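Side-chain contacts in osmolarity sensor protein EnvZ (Escherichia coli, PDB 5XGA), which probably senses osmotic conditions through its periplasmic domain and, as a membrane-bound histidine kinase, phosphorylates the response regulator OmpR: residues 21-26 and 45-50; 27-32 and 37-42; 62-67 and 99-104. One frame throughout, in Å; residues are numbered along the deposited sequence.

Contact 1 (21-26 and 45-50); sequences VRMLMT and REIYRE. With CPS (3-[(3-cholamidopropyl)dimethylammonio]-1-propanesulfonate), chain C.
L24 and I47 lie alongside each other with their ends reversed where the end of helix 10-24 packs on helix 41-51, with L24 CG lying 3.8 Å from I47 CG2. With CG2 of I47 anti to its backbone N, CG1 carries CD1 toward M23, and this methyl ends 3.7 Å from M23 CB. M23 runs across I47, roughly perpendicular to it, and bends at its last torsion (chi3 -73°), which brings its CE back to 4.0 Å from the same I47 CD1. The methyl is thus touched by both ends of the methionine side chain.

Y48 links this apolar patch to bound detergent. Its CB rests 4.0 Å from L24 CD2. From there the ring leaves with CG anti to the backbone N (chi1 -167°), and Y48 CD1 meets L24 CD1 at 4.1 Å, the leucine methyl sitting at the ring edge near its plane. Further out, a face of the ring takes methyl C10 of the chain C CPS. C10 lies off-centre, toward the phenol end, with Y48 CZ its nearest ring atom at 3.4 Å, and OH also lies beside it. One turn earlier, R45 lays its aliphatic part along the same steroid, CG coming to a tight 3.2 Å from CPS C11. L24 O is hydrogen-bonded to R44, a further residue of the detergent sites. Apolar helix-helix packing here merges into a steroid-binding surface, R45 and Y48 lining one CHAPS site and L24 and M25 the other.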
loop_
_atom_site.group_PDB
_atom_site.type_symbol
_atom_site.label_atom_id
_atom_site.label_comp_id
_atom_site.label_asym_id
_atom_site.label_seq_id
_atom_site.Cartn_x
_atom_site.Cartn_y
_atom_site.Cartn_z
ATOM N N VAL A 21 3.210 -1.803 4.388
ATOM C CA VAL A 21 2.427 -0.716 4.968
ATOM C C VAL A 21 2.071 -1.010 6.427
ATOM O O VAL A 21 2.013 -0.102 7.260
ATOM C CB VAL A 21 1.159 -0.456 4.180
ATOM C CG1 VAL A 21 0.235 0.470 4.968
ATOM C CG2 VAL A 21 1.524 0.159 2.837
ATOM N N ARG A 22 1.846 -2.280 6.730
ATOM C CA ARG A 22 1.557 -2.678 8.103
ATOM C C ARG A 22 2.726 -2.273 9.011
ATOM O O ARG A 22 2.533 -1.773 10.119
ATOM C CB ARG A 22 1.303 -4.184 8.170
ATOM C CG ARG A 22 0.752 -4.646 9.494
ATOM C CD ARG A 22 0.537 -6.140 9.501
ATOM N NE ARG A 22 0.480 -6.636 10.873
ATOM C CZ ARG A 22 0.697 -7.901 11.215
ATOM N NH1 ARG A 22 0.976 -8.803 10.283
ATOM N NH2 ARG A 22 0.636 -8.261 12.492
ATOM N N MET A 23 3.945 -2.456 8.514
ATOM C CA MET A 23 5.139 -2.060 9.251
ATOM C C MET A 23 5.305 -0.543 9.299
ATOM O O MET A 23 5.752 -0.004 10.308
ATOM C CB MET A 23 6.388 -2.709 8.635
ATOM C CG MET A 23 6.706 -4.114 9.144
ATOM S SD MET A 23 8.107 -4.859 8.250
ATOM C CE MET A 23 7.328 -5.221 6.683
ATOM N N LEU A 24 4.943 0.151 8.216
ATOM C CA LEU A 24 4.957 1.608 8.222
ATOM C C LEU A 24 4.142 2.132 9.367
ATOM O O LEU A 24 4.453 3.166 9.962
ATOM C CB LEU A 24 4.381 2.174 6.936
ATOM C CG LEU A 24 5.357 2.421 5.815
ATOM C CD1 LEU A 24 4.572 3.071 4.701
ATOM C CD2 LEU A 24 6.494 3.312 6.342
ATOM N N MET A 25 3.075 1.398 9.655
ATOM C CA MET A 25 2.017 1.878 10.526
ATOM C C MET A 25 2.327 1.800 12.003
ATOM O O MET A 25 1.600 2.373 12.811
ATOM C CB MET A 25 0.736 1.096 10.244
ATOM C CG MET A 25 -0.012 1.611 9.043
ATOM S SD MET A 25 -1.568 0.735 8.778
ATOM C CE MET A 25 -1.162 -0.853 9.461
ATOM N N THR A 26 3.391 1.099 12.381
ATOM C CA THR A 26 3.596 0.861 13.802
ATOM C C THR A 26 5.068 0.669 14.162
ATOM O O THR A 26 5.895 0.376 13.305
ATOM C CB THR A 26 2.783 -0.382 14.248
ATOM O OG1 THR A 26 2.837 -0.529 15.675
ATOM C CG2 THR A 26 3.334 -1.643 13.582
ATOM N N ARG A 45 11.468 4.087 7.511
ATOM C CA ARG A 45 11.976 5.080 6.573
ATOM C C ARG A 45 12.325 4.460 5.227
ATOM O O ARG A 45 12.012 5.022 4.181
ATOM C CB ARG A 45 13.204 5.786 7.154
ATOM C CG ARG A 45 12.870 6.875 8.148
ATOM C CD ARG A 45 14.095 7.694 8.517
ATOM N NE ARG A 45 15.088 6.899 9.234
ATOM C CZ ARG A 45 15.159 6.796 10.560
ATOM N NH1 ARG A 45 14.286 7.436 11.329
ATOM N NH2 ARG A 45 16.105 6.051 11.122
ATOM N N GLU A 46 12.962 3.292 5.240
ATOM C CA GLU A 46 13.388 2.675 3.982
ATOM C C GLU A 46 12.209 2.071 3.206
ATOM O O GLU A 46 12.169 2.135 1.977
ATOM C CB GLU A 46 14.452 1.610 4.246
ATOM C CG GLU A 46 15.326 1.317 3.037
ATOM C CD GLU A 46 15.961 2.572 2.453
ATOM O OE1 GLU A 46 15.468 3.074 1.413
ATOM O OE2 GLU A 46 16.954 3.059 3.032
ATOM N N ILE A 47 11.252 1.479 3.913
ATOM C CA ILE A 47 10.026 0.982 3.267
ATOM C C ILE A 47 9.293 2.098 2.528
ATOM O O ILE A 47 8.880 1.934 1.373
ATOM C CB ILE A 47 9.034 0.371 4.282
ATOM C CG1 ILE A 47 9.521 -1.001 4.748
ATOM C CG2 ILE A 47 7.645 0.246 3.636
ATOM C CD1 ILE A 47 8.790 -1.550 6.005
ATOM N N TYR A 48 9.118 3.223 3.216
ATOM C CA TYR A 48 8.459 4.383 2.627
ATOM C C TYR A 48 9.170 4.795 1.337
ATOM O O TYR A 48 8.546 4.957 0.305
ATOM C CB TYR A 48 8.423 5.555 3.608
ATOM C CG TYR A 48 7.481 6.670 3.165
ATOM C CD1 TYR A 48 6.138 6.649 3.523
ATOM C CD2 TYR A 48 7.929 7.722 2.370
ATOM C CE1 TYR A 48 5.266 7.644 3.107
ATOM C CE2 TYR A 48 7.063 8.736 1.956
ATOM C CZ TYR A 48 5.733 8.685 2.328
ATOM O OH TYR A 48 4.859 9.674 1.932
ATOM N N ARG A 49 10.486 4.941 1.390
ATOM C CA ARG A 49 11.215 5.336 0.189
ATOM C C ARG A 49 11.182 4.283 -0.908
ATOM O O ARG A 49 10.886 4.592 -2.062
ATOM C CB ARG A 49 12.658 5.675 0.542
ATOM C CG ARG A 49 12.790 6.938 1.345
ATOM C CD ARG A 49 14.241 7.372 1.463
ATOM N NE ARG A 49 14.482 8.068 2.721
ATOM C CZ ARG A 49 15.153 7.548 3.744
ATOM N NH1 ARG A 49 15.671 6.325 3.653
ATOM N NH2 ARG A 49 15.315 8.256 4.855
ATOM N N GLU A 50 11.483 3.040 -0.557
ATOM C CA GLU A 50 11.539 1.966 -1.543
ATOM C C GLU A 50 10.179 1.732 -2.214
ATOM O O GLU A 50 10.116 1.383 -3.391
ATOM C CB GLU A 50 12.038 0.674 -0.888
ATOM C CG GLU A 50 12.266 -0.473 -1.861
ATOM C CD GLU A 50 13.339 -0.170 -2.901
ATOM O OE1 GLU A 50 14.286 0.587 -2.587
ATOM O OE2 GLU A 50 13.230 -0.686 -4.036
HETATM C C1 CPS C . 10.280 8.440 10.201
HETATM C C2 CPS C . 9.140 7.884 9.367
HETATM C C3 CPS C . 9.282 9.307 7.207
HETATM C C4 CPS C . 8.815 10.589 6.517
HETATM C C5 CPS C . 7.306 10.743 6.439
HETATM C C6 CPS C . 6.583 10.077 7.577
HETATM C C7 CPS C . 5.171 10.087 7.084
HETATM C C8 CPS C . 5.113 11.582 6.896
HETATM C C9 CPS C . 6.570 12.053 6.739
HETATM C C10 CPS C . 6.918 10.219 5.069
HETATM C C11 CPS C . 9.719 6.938 8.349
HETATM C C12 CPS C . 10.822 7.545 11.314
HETATM C C13 CPS C . 9.764 6.993 12.247
HETATM C C14 CPS C . 8.389 7.436 11.787
HETATM C C15 CPS C . 8.192 7.126 10.318
HETATM C C16 CPS C . 6.724 7.245 9.981
HETATM C C17 CPS C . 6.414 8.638 9.504
HETATM C C18 CPS C . 7.100 8.798 8.168
HETATM C C19 CPS C . 8.542 9.007 8.499
HETATM C C20 CPS C . 6.635 13.268 5.792
HETATM C C21 CPS C . 8.041 13.673 5.339
HETATM C C22 CPS C . 5.878 14.492 6.324
HETATM C C23 CPS C . 4.388 14.600 5.991
HETATM C C24 CPS C . 3.781 15.924 6.462
HETATM C C25 CPS C . 1.616 15.246 5.540
HETATM C C26 CPS C . 0.847 15.858 4.365
HETATM C C27 CPS C . 0.115 17.147 4.755
HETATM C C28 CPS C . -1.841 15.917 4.211
HETATM C C29 CPS C . -1.311 16.351 6.484
HETATM C C30 CPS C . -1.980 18.208 5.150
HETATM N N1 CPS C . 2.496 16.182 6.230
HETATM N N2 CPS C . -1.283 16.908 5.132
HETATM O O1 CPS C . 4.432 16.776 7.049
HETATM O O2 CPS C . 10.079 7.410 13.571
HETATM O O3 CPS C . 6.933 9.594 10.423
HETATM O O4 CPS C . 9.420 11.698 7.138
#

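Contact 2 (27-32 and 37-42); sequences DKLQLE and LVVPPA
L29 and L37 form a hydrogen-bonded antiparallel pair, K28 and V38 the adjoining non-hydrogen-bonded pair, and a further bond from V39 to D27 carries the pairing beyond the strands. This is a two-stranded beta hairpin, built of strands 28-30 and 36-38 and standing apart from the main sheet of the domain. The L29-L37 pair is closed from both directions: L29 N donates to L37 O at 2.8 Å, and L37 N returns the bond to L29 O at 2.9 Å. L37 O has a second, weaker visitor, the CA-H of K28, with CA 3.3 Å away.

Side chains alternate between the two faces. On the face of K28 and V38, the lysine runs beside the valine and points the same way; its bends at chi2 and chi4 leave NZ 3.8 Å from V38 CG1, so the contact is made by the aliphatic flank and the ammonium end alike. L29 and L37 point to the other face. There L31, just past the strand, crosses L37 at a slant and brings CD1 to 4.0 Å from L37 CD1. L29 is buried, touching Y19 and R22 of helix 10-24, and meets V39 from the hairpin itself, its CG lying 4.1 Å from V39 CG2. V39 holds CG1 anti to the backbone N (chi1 178°), which leaves CG2 as the branch facing the leucine.

At the helix 41-51 end of the hairpin, V39 N gives D27 O a nearly straight bond of 2.8 Å (164° at the hydrogen). The donor nevertheless comes from above the carbonyl plane, 49° out of it. V39 CB sits 3.7 Å from the same D27 O.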
loop_
_atom_site.group_PDB
_atom_site.type_symbol
_atom_site.label_atom_id
_atom_site.label_comp_id
_atom_site.label_asym_id
_atom_site.label_seq_id
_atom_site.Cartn_x
_atom_site.Cartn_y
_atom_site.Cartn_z
ATOM N N ASP A 27 5.386 0.830 15.441
ATOM C CA ASP A 27 6.731 0.545 15.916
ATOM C C ASP A 27 6.814 -0.877 16.489
ATOM O O ASP A 27 7.907 -1.363 16.813
ATOM C CB ASP A 27 7.171 1.582 16.959
ATOM C CG ASP A 27 6.254 1.625 18.175
ATOM O OD1 ASP A 27 5.149 1.057 18.107
ATOM O OD2 ASP A 27 6.638 2.238 19.194
ATOM N N LYS A 28 5.661 -1.542 16.560
ATOM C CA LYS A 28 5.551 -2.907 17.087
ATOM C C LYS A 28 4.474 -3.705 16.358
ATOM O O LYS A 28 3.298 -3.324 16.370
ATOM C CB LYS A 28 5.231 -2.886 18.592
ATOM C CG LYS A 28 6.271 -2.198 19.458
ATOM C CD LYS A 28 6.939 -3.183 20.431
ATOM C CE LYS A 28 7.646 -2.460 21.585
ATOM N NZ LYS A 28 8.718 -1.516 21.126
ATOM N N LEU A 29 4.864 -4.797 15.708
ATOM C CA LEU A 29 3.874 -5.719 15.153
ATOM C C LEU A 29 3.297 -6.548 16.290
ATOM O O LEU A 29 4.046 -7.179 17.038
ATOM C CB LEU A 29 4.478 -6.637 14.096
ATOM C CG LEU A 29 4.820 -6.110 12.705
ATOM C CD1 LEU A 29 5.422 -7.244 11.868
ATOM C CD2 LEU A 29 3.590 -5.526 12.017
ATOM N N GLN A 30 1.972 -6.546 16.419
ATOM C CA GLN A 30 1.303 -7.251 17.506
ATOM C C GLN A 30 0.889 -8.625 17.027
ATOM O O GLN A 30 0.114 -8.747 16.083
ATOM C CB GLN A 30 0.083 -6.468 18.003
ATOM C CG GLN A 30 0.274 -5.810 19.360
ATOM C CD GLN A 30 0.236 -6.820 20.491
ATOM O OE1 GLN A 30 0.172 -8.027 20.251
ATOM N NE2 GLN A 30 0.273 -6.335 21.728
ATOM N N LEU A 31 1.417 -9.664 17.664
ATOM C CA LEU A 31 1.096 -11.018 17.240
ATOM C C LEU A 31 -0.135 -11.553 17.962
ATOM O O LEU A 31 -0.515 -11.074 19.039
ATOM C CB LEU A 31 2.287 -11.957 17.451
ATOM C CG LEU A 31 3.450 -11.750 16.477
ATOM C CD1 LEU A 31 4.507 -12.828 16.667
ATOM C CD2 LEU A 31 2.961 -11.737 15.044
ATOM N N GLU A 32 -0.756 -12.541 17.329
ATOM C CA GLU A 32 -1.918 -13.230 17.861
ATOM C C GLU A 32 -1.719 -13.606 19.324
ATOM O O GLU A 32 -2.626 -13.447 20.143
ATOM C CB GLU A 32 -2.208 -14.479 17.021
ATOM C CG GLU A 32 -0.952 -15.187 16.476
ATOM C CD GLU A 32 -0.342 -14.490 15.254
ATOM O OE1 GLU A 32 -0.932 -13.495 14.776
ATOM O OE2 GLU A 32 0.727 -14.938 14.775
ATOM N N LEU A 37 6.684 -7.685 18.080
ATOM C CA LEU A 37 7.940 -7.615 17.351
ATOM C C LEU A 37 8.274 -6.160 17.057
ATOM O O LEU A 37 7.499 -5.467 16.396
ATOM C CB LEU A 37 7.853 -8.415 16.039
ATOM C CG LEU A 37 7.280 -9.831 16.136
ATOM C CD1 LEU A 37 7.078 -10.441 14.757
ATOM C CD2 LEU A 37 8.189 -10.712 16.963
ATOM N N VAL A 38 9.423 -5.696 17.530
ATOM C CA VAL A 38 9.797 -4.311 17.312
ATOM C C VAL A 38 10.110 -4.062 15.827
ATOM O O VAL A 38 10.668 -4.916 15.137
ATOM C CB VAL A 38 11.002 -3.913 18.182
ATOM C CG1 VAL A 38 10.763 -4.345 19.631
ATOM C CG2 VAL A 38 12.284 -4.529 17.649
ATOM N N VAL A 39 9.716 -2.889 15.347
ATOM C CA VAL A 39 9.983 -2.457 13.983
ATOM C C VAL A 39 10.957 -1.292 14.066
ATOM O O VAL A 39 10.587 -0.205 14.496
ATOM C CB VAL A 39 8.684 -2.017 13.257
ATOM C CG1 VAL A 39 8.987 -1.515 11.847
ATOM C CG2 VAL A 39 7.664 -3.160 13.220
ATOM N N PRO A 40 12.217 -1.516 13.680
ATOM C CA PRO A 40 13.176 -0.405 13.763
ATOM C C PRO A 40 12.740 0.781 12.895
ATOM O O PRO A 40 12.273 0.574 11.772
ATOM C CB PRO A 40 14.480 -1.022 13.243
ATOM C CG PRO A 40 14.329 -2.526 13.511
ATOM C CD PRO A 40 12.847 -2.787 13.274
ATOM N N PRO A 41 12.869 2.011 13.413
ATOM C CA PRO A 41 12.507 3.200 12.620
ATOM C C PRO A 41 13.185 3.209 11.252
ATOM O O PRO A 41 12.561 3.538 10.247
ATOM C CB PRO A 41 13.011 4.367 13.474
ATOM C CG PRO A 41 13.059 3.824 14.865
ATOM C CD PRO A 41 13.371 2.360 14.753
ATOM N N ALA A 42 14.463 2.837 11.217
ATOM C CA ALA A 42 15.205 2.814 9.956
ATOM C C ALA A 42 14.491 1.999 8.878
ATOM O O ALA A 42 14.505 2.372 7.706
ATOM C CB ALA A 42 16.611 2.269 10.182
#

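Contact 3 (62-67 and 99-104); sequences EEAGLR and VVWLKT. With CPS (3-[(3-cholamidopropyl)dimethylammonio]-1-propanesulfonate), chain B.
The indole of W101 has the backbone of L66 over one face and A64 at its edge, where A64 O lies near the ring plane. L66 CA makes a CH-pi contact with that face, 4.1 Å from the centroid of the five-membered ring and only 13° off its normal. Together these contacts fasten the end of helix 58-64, and the turn after it, onto strand 99-104 in the middle of the domain's antiparallel sheet. L66 N lies above the rim of the indole, by the CE2-CZ2 bond, 3.7 Å from W101 CZ2. The leucine side chain, its CG anti to the backbone N (chi1 176°), bends back to place CD1 4.0 Å from W101 CB. A64 CB reaches W101 CH2 at 4.2 Å.

Between A64 and L66, G65 turns with positive phi; a CB there would press on both W101 CZ2 and the preceding carbonyl O. Y56 packs on W101 edge-to-face, and the buried NE1 is satisfied by E92 OE2, which helps fix the rotation of the ring. Replacing W101 with an alanine is likely to open a gap beside the L66 backbone and leave the E92 carboxylate without the indole N-H.

At the end of the strand T104 reaches a bound detergent molecule: T104 OG1, which is also hydrogen-bonded to L106 N, shares a 2.6 Å hydrogen bond with O2 of the chain B CPS.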
loop_
_atom_site.group_PDB
_atom_site.type_symbol
_atom_site.label_atom_id
_atom_site.label_comp_id
_atom_site.label_asym_id
_atom_site.label_seq_id
_atom_site.Cartn_x
_atom_site.Cartn_y
_atom_site.Cartn_z
ATOM N N GLU A 62 -7.872 12.977 -7.393
ATOM C CA GLU A 62 -8.915 12.848 -8.400
ATOM C C GLU A 62 -8.428 13.349 -9.757
ATOM O O GLU A 62 -9.010 13.032 -10.791
ATOM C CB GLU A 62 -10.182 13.590 -7.957
ATOM C CG GLU A 62 -10.900 12.909 -6.787
ATOM C CD GLU A 62 -12.177 13.624 -6.368
ATOM O OE1 GLU A 62 -12.225 14.869 -6.466
ATOM O OE2 GLU A 62 -13.137 12.944 -5.940
ATOM N N GLU A 63 -7.335 14.099 -9.756
ATOM C CA GLU A 63 -6.778 14.617 -11.003
ATOM C C GLU A 63 -5.525 13.862 -11.468
ATOM O O GLU A 63 -5.147 13.946 -12.635
ATOM C CB GLU A 63 -6.467 16.114 -10.848
ATOM C CG GLU A 63 -7.686 16.969 -10.485
ATOM C CD GLU A 63 -7.326 18.397 -10.099
ATOM O OE1 GLU A 63 -6.129 18.755 -10.170
ATOM O OE2 GLU A 63 -8.242 19.160 -9.715
ATOM N N ALA A 64 -4.886 13.113 -10.576
ATOM C CA ALA A 64 -3.575 12.549 -10.898
ATOM C C ALA A 64 -3.635 11.104 -11.396
ATOM O O ALA A 64 -2.609 10.530 -11.788
ATOM C CB ALA A 64 -2.669 12.640 -9.700
ATOM N N GLY A 65 -4.827 10.519 -11.381
ATOM C CA GLY A 65 -5.008 9.164 -11.874
ATOM C C GLY A 65 -6.078 8.390 -11.129
ATOM O O GLY A 65 -6.543 7.348 -11.589
ATOM N N LEU A 66 -6.465 8.900 -9.968
ATOM C CA LEU A 66 -7.466 8.231 -9.150
ATOM C C LEU A 66 -8.779 8.075 -9.905
ATOM O O LEU A 66 -9.483 7.085 -9.750
ATOM C CB LEU A 66 -7.698 9.006 -7.857
ATOM C CG LEU A 66 -8.801 8.434 -6.969
ATOM C CD1 LEU A 66 -8.441 7.027 -6.522
ATOM C CD2 LEU A 66 -9.037 9.339 -5.781
ATOM N N ARG A 67 -9.105 9.050 -10.744
ATOM C CA ARG A 67 -10.417 9.056 -11.374
ATOM C C ARG A 67 -10.608 7.892 -12.335
ATOM O O ARG A 67 -11.729 7.437 -12.546
ATOM C CB ARG A 67 -10.652 10.385 -12.084
ATOM C CG ARG A 67 -11.294 11.435 -11.185
ATOM C CD ARG A 67 -12.803 11.336 -11.215
ATOM N NE ARG A 67 -13.297 11.335 -12.589
ATOM C CZ ARG A 67 -13.582 12.431 -13.289
ATOM N NH1 ARG A 67 -13.430 13.632 -12.745
ATOM N NH2 ARG A 67 -14.022 12.325 -14.534
ATOM N N VAL A 99 -0.932 1.183 -11.175
ATOM C CA VAL A 99 -0.706 2.088 -10.066
ATOM C C VAL A 99 -1.771 1.816 -9.008
ATOM O O VAL A 99 -2.968 1.861 -9.301
ATOM C CB VAL A 99 -0.746 3.551 -10.521
ATOM C CG1 VAL A 99 -0.590 4.496 -9.331
ATOM C CG2 VAL A 99 0.346 3.804 -11.539
ATOM N N VAL A 100 -1.344 1.499 -7.788
ATOM C CA VAL A 100 -2.292 1.220 -6.713
ATOM C C VAL A 100 -2.607 2.500 -5.956
ATOM O O VAL A 100 -1.711 3.300 -5.653
ATOM C CB VAL A 100 -1.755 0.153 -5.730
ATOM C CG1 VAL A 100 -2.656 0.064 -4.481
ATOM C CG2 VAL A 100 -1.640 -1.197 -6.429
ATOM N N TRP A 101 -3.892 2.713 -5.708
ATOM C CA TRP A 101 -4.365 3.831 -4.911
ATOM C C TRP A 101 -5.003 3.247 -3.653
ATOM O O TRP A 101 -5.866 2.383 -3.750
ATOM C CB TRP A 101 -5.371 4.681 -5.693
ATOM C CG TRP A 101 -4.748 5.457 -6.815
ATOM C CD1 TRP A 101 -4.541 5.035 -8.101
ATOM C CD2 TRP A 101 -4.251 6.797 -6.747
ATOM N NE1 TRP A 101 -3.935 6.030 -8.833
ATOM C CE2 TRP A 101 -3.753 7.125 -8.022
ATOM C CE3 TRP A 101 -4.180 7.754 -5.726
ATOM C CZ2 TRP A 101 -3.191 8.370 -8.305
ATOM C CZ3 TRP A 101 -3.625 8.988 -6.004
ATOM C CH2 TRP A 101 -3.134 9.287 -7.285
ATOM N N LEU A 102 -4.557 3.721 -2.492
ATOM C CA LEU A 102 -4.903 3.132 -1.206
ATOM C C LEU A 102 -5.387 4.218 -0.254
ATOM O O LEU A 102 -4.755 5.269 -0.135
ATOM C CB LEU A 102 -3.681 2.406 -0.610
ATOM C CG LEU A 102 -3.748 1.973 0.848
ATOM C CD1 LEU A 102 -4.721 0.811 1.027
ATOM C CD2 LEU A 102 -2.380 1.605 1.377
ATOM N N LYS A 103 -6.519 3.969 0.402
ATOM C CA LYS A 103 -6.992 4.826 1.474
ATOM C C LYS A 103 -7.359 3.945 2.667
ATOM O O LYS A 103 -7.917 2.861 2.487
ATOM C CB LYS A 103 -8.196 5.671 1.014
ATOM C CG LYS A 103 -8.723 6.608 2.097
ATOM C CD LYS A 103 -9.750 7.601 1.568
ATOM C CE LYS A 103 -9.076 8.864 1.016
ATOM N NZ LYS A 103 -10.092 9.922 0.724
ATOM N N THR A 104 -7.018 4.385 3.877
ATOM C CA THR A 104 -7.331 3.599 5.077
ATOM C C THR A 104 -8.070 4.410 6.107
ATOM O O THR A 104 -8.114 5.638 6.033
ATOM C CB THR A 104 -6.082 3.032 5.786
ATOM O OG1 THR A 104 -5.507 4.046 6.628
ATOM C CG2 THR A 104 -5.048 2.492 4.778
HETATM C C1 CPS B . -0.234 4.594 5.896
HETATM C C2 CPS B . 0.406 5.951 6.073
HETATM C C3 CPS B . 1.027 5.356 8.472
HETATM C C4 CPS B . 1.069 5.800 9.915
HETATM C C5 CPS B . 1.735 7.127 10.061
HETATM C C6 CPS B . 1.033 8.099 9.150
HETATM C C7 CPS B . 1.576 9.456 9.485
HETATM C C8 CPS B . 1.765 9.339 10.980
HETATM C C9 CPS B . 1.530 7.877 11.362
HETATM C C10 CPS B . 3.213 6.925 9.753
HETATM C C11 CPS B . 1.857 5.803 5.679
HETATM C C12 CPS B . -1.734 4.631 6.113
HETATM C C13 CPS B . -2.364 5.587 5.132
HETATM C C14 CPS B . -1.808 6.977 5.396
HETATM C C15 CPS B . -0.312 6.982 5.199
HETATM C C16 CPS B . 0.232 8.390 5.366
HETATM C C17 CPS B . 0.368 8.808 6.829
HETATM C C18 CPS B . 1.068 7.728 7.680
HETATM C C19 CPS B . 0.400 6.380 7.536
HETATM C C20 CPS B . 2.352 7.470 12.603
HETATM C C21 CPS B . 2.377 5.973 12.927
HETATM C C22 CPS B . 1.940 8.270 13.835
HETATM C C23 CPS B . 2.850 8.191 15.048
HETATM C C24 CPS B . 2.742 9.476 15.861
HETATM C C25 CPS B . 3.824 11.557 16.618
HETATM C C26 CPS B . 5.109 12.388 16.432
HETATM C C27 CPS B . 5.101 13.764 17.123
HETATM C C28 CPS B . 7.286 13.668 18.072
HETATM C C29 CPS B . 7.029 14.382 15.821
HETATM C C30 CPS B . 6.227 15.840 17.514
HETATM N N1 CPS B . 3.802 10.288 15.874
HETATM N N2 CPS B . 6.424 14.421 17.156
HETATM O O1 CPS B . 1.735 9.761 16.496
HETATM O O2 CPS B . -3.784 5.503 5.247
HETATM O O3 CPS B . -0.902 9.202 7.348
HETATM O O4 CPS B . -0.256 5.926 10.360
#

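Contact 2 is nested inside the chain loop closed by contact 1, and the two touch, their centres about 11 Å apart. R22 NE lies 3.5 Å from L29 CD2, and T26 O is 3.7 Å from V39 CB, so the hairpin leans on the end of the same helix that packs against helix 41-51. Contact 3 lies across the chain's centre, about 19 Å from contact 1 and 28 Å from contact 2, centre to centre. The chain B detergent nevertheless spans contacts 1 and 3, since L24, M25 and T104 belong to one pocket. The chain C molecule adds R45 and Y48 of contact 1, which therefore borders both CHAPS sites.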